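Long-range contacts in oligopeptide-binding protein oppA (Lactococcus lactis, PDB 3DRF), which captures oligopeptides, as the receptor of the OppABCDF ABC transporter, for uptake that is essential for growth in milk: residues G222-E227 with P248-I253; S234-P239 with S252-V257. One frame throughout, in Å; residues are numbered along the deposited sequence. Where two conformers were deposited one is given.

Overall arrangement
Both contacts belong to one mixed sheet, in which strand 234-239 lies between strands 224-230 and 252-258. Interaction 2 (234-239 with 252-257) joins two strands that are direct neighbours, whereas interaction 1 (222-227 with 248-253) reaches past the middle strand from one of its neighbours to the other. Along the chain the order is 222-227, 234-239, 248-253, 252-257, the last two overlapping in Ser252 and Ile253, which both contacts share, and their centres lie about 8 Å apart. The strands succeed one another as an antiparallel meander, continued in the sheet by strand 34-40 from near the N-terminus. Together they help build a sheet of this venus-flytrap peptide receptor, whose structure is closed around an endogenous peptide.

Interaction 1 (G222-E227 with P248-I253); sequences GPFKPE and PKLNSI
The aromatic ring of Phe224 is held between Pro248 and Ile253, one over each of its faces, while Leu250 meets its edge. From one side CD1 of Ile253 stands 3.6 Å from the centroid of the Phe224 ring and only 16° off its normal, a CH-pi contact made by a methyl group at the end of a chain that crosses the phenylalanine at about a right angle. From the other side CG of Pro248 lies 4.2 Å from the centroid of the Phe224 ring, 29° off the normal, in a second, more slanted CH-pi contact. The pyrrolidine is displaced toward the far end of the benzyl group, and CB of Pro248 comes within 3.4 Å of Phe224 CZ. Near the ring plane, CB of Leu250 is 4.2 Å from CZ of Phe224. With CG of Phe224 beside its backbone N and opposite the carbonyl carbon (chi1 -66°), the ring extends toward the 248-253 segment. A flat ring suits this slot, offering two faces to aliphatic C-H groups, and a rigid proline supplies one of them. Replacing Phe224 with an alanine would probably open a gap between Pro248 and Ile253 and leave both without their CH-pi partner. No hydrogen bond joins the two segments; the contact is almost wholly apolar. It bridges over strand 234-239, joining the start of the outermost strand 224-230 to the loop and first residues of strand 252-258. Trp565 of helix 564-567 packs on Pro223, Phe224 and Ile253, Leu35 and Val37 of strand 34-40 lie against Leu250 and Ile253, and Tyr237 of strand 234-239 touches Phe224.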
loop_
_atom_site.group_PDB
_atom_site.type_symbol
_atom_site.label_atom_id
_atom_site.label_comp_id
_atom_site.label_asym_id
_atom_site.label_seq_id
_atom_site.Cartn_x
_atom_site.Cartn_y
_atom_site.Cartn_z
ATOM N N GLY A 222 -21.134 -1.810 3.456
ATOM C CA GLY A 222 -20.955 -0.565 4.181
ATOM C C GLY A 222 -22.227 0.305 4.280
ATOM O O GLY A 222 -23.274 -0.063 3.855
ATOM N N PRO A 223 -22.070 1.504 4.845
ATOM C CA PRO A 223 -23.262 2.373 5.085
ATOM C C PRO A 223 -23.879 2.887 3.782
ATOM O O PRO A 223 -25.064 3.185 3.784
ATOM C CB PRO A 223 -22.718 3.522 5.982
ATOM C CG PRO A 223 -21.189 3.443 5.842
ATOM C CD PRO A 223 -20.845 1.988 5.517
ATOM N N PHE A 224 -23.124 2.953 2.710
ATOM C CA PHE A 224 -23.613 3.322 1.384
ATOM C C PHE A 224 -23.332 2.171 0.408
ATOM O O PHE A 224 -22.475 1.366 0.614
ATOM C CB PHE A 224 -22.912 4.601 0.843
ATOM C CG PHE A 224 -23.234 5.870 1.642
ATOM C CD1 PHE A 224 -24.212 6.740 1.204
ATOM C CD2 PHE A 224 -22.592 6.141 2.830
ATOM C CE1 PHE A 224 -24.552 7.858 1.943
ATOM C CE2 PHE A 224 -22.906 7.274 3.602
ATOM C CZ PHE A 224 -23.891 8.144 3.140
ATOM N N LYS A 225 -24.112 2.108 -0.620
ATOM C CA LYS A 225 -23.877 1.218 -1.759
ATOM C C LYS A 225 -23.669 2.032 -3.016
ATOM O O LYS A 225 -24.220 3.099 -3.161
ATOM C CB LYS A 225 -25.048 0.250 -1.920
ATOM C CG LYS A 225 -26.374 0.917 -2.230
ATOM C CD LYS A 225 -27.524 -0.113 -2.386
ATOM C CE LYS A 225 -28.802 0.626 -2.834
ATOM N NZ LYS A 225 -29.894 -0.342 -3.130
ATOM N N PRO A 226 -22.865 1.515 -3.937
ATOM C CA PRO A 226 -22.604 2.200 -5.201
ATOM C C PRO A 226 -23.752 1.939 -6.179
ATOM O O PRO A 226 -23.839 0.908 -6.768
ATOM C CB PRO A 226 -21.293 1.523 -5.686
ATOM C CG PRO A 226 -21.316 0.120 -5.142
ATOM C CD PRO A 226 -22.052 0.257 -3.794
ATOM N N GLU A 227 -24.660 2.904 -6.279
ATOM C CA GLU A 227 -25.808 2.778 -7.178
ATOM C C GLU A 227 -25.366 2.807 -8.634
ATOM O O GLU A 227 -25.945 2.111 -9.475
ATOM C CB GLU A 227 -26.828 3.887 -6.912
ATOM C CG GLU A 227 -28.058 3.832 -7.815
ATOM C CD GLU A 227 -29.048 2.744 -7.411
ATOM O OE1 GLU A 227 -28.862 2.117 -6.344
ATOM O OE2 GLU A 227 -30.024 2.524 -8.166
ATOM N N PRO A 248 -26.735 6.645 7.848
ATOM C CA PRO A 248 -26.151 7.930 7.496
ATOM C C PRO A 248 -27.154 9.079 7.491
ATOM O O PRO A 248 -28.315 8.918 7.291
ATOM C CB PRO A 248 -25.594 7.704 6.079
ATOM C CG PRO A 248 -26.163 6.486 5.616
ATOM C CD PRO A 248 -26.607 5.670 6.742
ATOM N N LYS A 249 -26.594 10.254 7.719
ATOM C CA LYS A 249 -27.344 11.517 7.672
ATOM C C LYS A 249 -27.553 11.932 6.213
ATOM O O LYS A 249 -28.586 12.489 5.887
ATOM C CB LYS A 249 -26.551 12.579 8.441
ATOM C CG LYS A 249 -26.413 12.327 9.980
ATOM C CD LYS A 249 -25.646 13.523 10.688
ATOM C CE LYS A 249 -25.338 13.247 12.144
ATOM N NZ LYS A 249 -26.550 13.362 12.963
ATOM N N LEU A 250 -26.614 11.669 5.332
ATOM C CA LEU A 250 -26.654 12.106 3.940
ATOM C C LEU A 250 -27.616 11.322 3.062
ATOM O O LEU A 250 -27.879 10.202 3.349
ATOM C CB LEU A 250 -25.277 12.059 3.268
ATOM C CG LEU A 250 -24.179 12.961 3.854
ATOM C CD1 LEU A 250 -22.785 12.478 3.421
ATOM C CD2 LEU A 250 -24.321 14.443 3.415
ATOM N N ASN A 251 -28.165 12.005 2.069
ATOM C CA ASN A 251 -28.896 11.382 0.982
ATOM C C ASN A 251 -27.997 10.735 -0.056
ATOM O O ASN A 251 -28.352 9.716 -0.559
ATOM C CB ASN A 251 -29.827 12.422 0.323
ATOM C CG ASN A 251 -30.704 11.831 -0.770
ATOM O OD1 ASN A 251 -31.526 11.002 -0.521
ATOM N ND2 ASN A 251 -30.465 12.239 -1.953
ATOM N N SER A 252 -26.862 11.344 -0.398
ATOM C CA SER A 252 -25.984 10.729 -1.398
ATOM C C SER A 252 -24.574 11.259 -1.225
ATOM O O SER A 252 -24.368 12.252 -0.598
ATOM C CB SER A 252 -26.471 10.988 -2.815
ATOM O OG SER A 252 -26.177 12.311 -3.228
ATOM N N ILE A 253 -23.639 10.539 -1.812
ATOM C CA ILE A 253 -22.256 10.974 -1.985
ATOM C C ILE A 253 -21.791 10.672 -3.391
ATOM O O ILE A 253 -21.945 9.568 -3.802
ATOM C CB ILE A 253 -21.271 10.239 -0.997
ATOM C CG1 ILE A 253 -21.679 10.431 0.457
ATOM C CG2 ILE A 253 -19.784 10.735 -1.252
ATOM C CD1 ILE A 253 -21.024 9.424 1.475
#

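Interaction 2 (S234-P239 with S252-V257); sequences SIKYVP and SITYEV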
loop_
_atom_site.group_PDB
_atom_site.type_symbol
_atom_site.label_atom_id
_atom_site.label_comp_id
_atom_site.label_asym_id
_atom_site.label_seq_id
_atom_site.Cartn_x
_atom_site.Cartn_y
_atom_site.Cartn_z
ATOM N N SER A 234 -15.941 7.705 -11.641
ATOM C CA SER A 234 -16.781 8.080 -10.506
ATOM C C SER A 234 -17.668 6.979 -9.942
ATOM O O SER A 234 -17.911 5.974 -10.572
ATOM C CB SER A 234 -17.694 9.268 -10.937
ATOM O OG SER A 234 -18.620 8.832 -11.885
ATOM N N ILE A 235 -18.149 7.234 -8.742
ATOM C CA ILE A 235 -19.135 6.403 -8.058
ATOM C C ILE A 235 -20.239 7.324 -7.485
ATOM O O ILE A 235 -19.947 8.316 -6.887
ATOM C CB ILE A 235 -18.522 5.709 -6.819
ATOM C CG1 ILE A 235 -17.205 4.963 -7.152
ATOM C CG2 ILE A 235 -19.555 4.773 -6.150
ATOM C CD1 ILE A 235 -16.343 4.644 -5.924
ATOM N N LYS A 236 -21.485 6.948 -7.680
ATOM C CA LYS A 236 -22.634 7.571 -6.975
ATOM C C LYS A 236 -23.067 6.619 -5.885
ATOM O O LYS A 236 -23.537 5.537 -6.121
ATOM C CB LYS A 236 -23.865 7.894 -7.882
ATOM C CG LYS A 236 -24.902 8.834 -7.115
ATOM C CD LYS A 236 -26.273 8.956 -7.727
ATOM C CE LYS A 236 -27.298 9.495 -6.698
ATOM N NZ LYS A 236 -28.688 8.946 -6.760
ATOM N N TYR A 237 -22.920 7.081 -4.673
ATOM C CA TYR A 237 -23.326 6.333 -3.509
ATOM C C TYR A 237 -24.699 6.786 -2.942
ATOM O O TYR A 237 -24.986 7.996 -2.842
ATOM C CB TYR A 237 -22.307 6.575 -2.428
ATOM C CG TYR A 237 -20.976 5.844 -2.521
ATOM C CD1 TYR A 237 -20.910 4.478 -2.264
ATOM C CD2 TYR A 237 -19.787 6.522 -2.730
ATOM C CE1 TYR A 237 -19.650 3.804 -2.251
ATOM C CE2 TYR A 237 -18.566 5.854 -2.728
ATOM C CZ TYR A 237 -18.522 4.509 -2.489
ATOM O OH TYR A 237 -17.355 3.820 -2.409
ATOM N N VAL A 238 -25.523 5.811 -2.561
ATOM C CA VAL A 238 -26.790 6.067 -1.853
ATOM C C VAL A 238 -26.800 5.198 -0.615
ATOM O O VAL A 238 -26.008 4.259 -0.543
ATOM C CB VAL A 238 -28.050 5.730 -2.765
ATOM C CG1 VAL A 238 -27.958 6.587 -4.038
ATOM C CG2 VAL A 238 -28.088 4.236 -3.103
ATOM N N PRO A 239 -27.660 5.447 0.363
ATOM C CA PRO A 239 -27.593 4.623 1.572
ATOM C C PRO A 239 -27.908 3.151 1.266
ATOM O O PRO A 239 -28.709 2.844 0.418
ATOM C CB PRO A 239 -28.709 5.221 2.432
ATOM C CG PRO A 239 -28.718 6.706 2.031
ATOM C CD PRO A 239 -28.578 6.610 0.526
ATOM N N SER A 252 -26.862 11.344 -0.398
ATOM C CA SER A 252 -25.984 10.729 -1.398
ATOM C C SER A 252 -24.574 11.259 -1.225
ATOM O O SER A 252 -24.368 12.252 -0.598
ATOM C CB SER A 252 -26.471 10.988 -2.815
ATOM O OG SER A 252 -26.177 12.311 -3.228
ATOM N N ILE A 253 -23.639 10.539 -1.812
ATOM C CA ILE A 253 -22.256 10.974 -1.985
ATOM C C ILE A 253 -21.791 10.672 -3.391
ATOM O O ILE A 253 -21.945 9.568 -3.802
ATOM C CB ILE A 253 -21.271 10.239 -0.997
ATOM C CG1 ILE A 253 -21.679 10.431 0.457
ATOM C CG2 ILE A 253 -19.784 10.735 -1.252
ATOM C CD1 ILE A 253 -21.024 9.424 1.475
ATOM N N THR A 254 -21.216 11.631 -4.096
ATOM C CA THR A 254 -20.566 11.348 -5.367
ATOM C C THR A 254 -19.050 11.358 -5.072
ATOM O O THR A 254 -18.544 12.157 -4.293
ATOM C CB THR A 254 -20.974 12.361 -6.442
ATOM O OG1 THR A 254 -20.555 13.671 -6.032
ATOM C CG2 THR A 254 -22.478 12.295 -6.616
ATOM N N TYR A 255 -18.344 10.426 -5.663
ATOM C CA TYR A 255 -16.897 10.308 -5.426
ATOM C C TYR A 255 -16.236 10.175 -6.795
ATOM O O TYR A 255 -16.537 9.259 -7.498
ATOM C CB TYR A 255 -16.591 9.101 -4.515
ATOM C CG TYR A 255 -15.418 9.273 -3.537
ATOM C CD1 TYR A 255 -14.258 9.903 -3.896
ATOM C CD2 TYR A 255 -15.499 8.798 -2.277
ATOM C CE1 TYR A 255 -13.209 10.031 -3.011
ATOM C CE2 TYR A 255 -14.456 8.934 -1.385
ATOM C CZ TYR A 255 -13.325 9.563 -1.767
ATOM O OH TYR A 255 -12.310 9.740 -0.876
ATOM N N GLU A 256 -15.387 11.141 -7.152
ATOM C CA GLU A 256 -14.843 11.283 -8.498
ATOM C C GLU A 256 -13.331 11.369 -8.479
ATOM O O GLU A 256 -12.804 11.940 -7.566
ATOM C CB GLU A 256 -15.418 12.564 -9.207
ATOM C CG GLU A 256 -16.937 12.645 -9.284
ATOM C CD GLU A 256 -17.407 13.817 -10.126
ATOM O OE1 GLU A 256 -16.680 14.741 -10.443
ATOM O OE2 GLU A 256 -18.567 13.741 -10.452
ATOM N N VAL A 257 -12.636 11.070 -9.522
ATOM C CA VAL A 257 -11.230 11.461 -9.619
ATOM C C VAL A 257 -11.156 12.885 -10.174
ATOM O O VAL A 257 -12.066 13.346 -10.869
ATOM C CB VAL A 257 -10.335 10.477 -10.436
ATOM C CG1 VAL A 257 -10.174 9.144 -9.687
ATOM C CG2 VAL A 257 -10.863 10.281 -11.849
#
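Four backbone hydrogen bonds tie Ile235 to Tyr255 and Tyr237 to Ile253, the two hydrogen-bonded pairs of an antiparallel beta ladder within the meander 224-230, 234-239, 252-258; the axes of the two strand segments approach to 4.7 Å, their directions at 173°. Ile235 N to Tyr255 O and Tyr255 N to Ile235 O are both 2.9 Å. The second pair is less even: Tyr237 N meets Ile253 O at 2.8 Å almost head-on, but Ile253 N approaches Tyr237 O at 3.1 Å, tilted 30° from the carbonyl plane. Between them lies the non-hydrogen-bonded pair of Lys236 with Thr254, and beyond Ile235 and Tyr255 comes a second, Ser234 with Glu256. These polar residues suit a partly exposed face; CB of Ser234 packs against CG of Glu256, whose carboxylate turns to Tyr272. Ile235, Tyr237, Ile253 and Tyr255 line the buried face, where beta-branched and aromatic side chains pack beneath helix 57-62 and Pro65. Both tyrosines keep their hydroxyls satisfied inside, Tyr237 OH at Met62 O and Tyr255 OH at Asn276 ND2. With CG beside the backbone N (chi1 -77°), the Tyr237 ring swings back under its own strand, and CG2 of Ile235 sits 3.6 Å above the centre of the Tyr237 ring. CB atoms of Tyr237 and Ile253 are 4.1 Å apart across the ladder. Farther out, CE2 of Tyr237, on the ring edge, comes to 4.2 Å from CB of Tyr255.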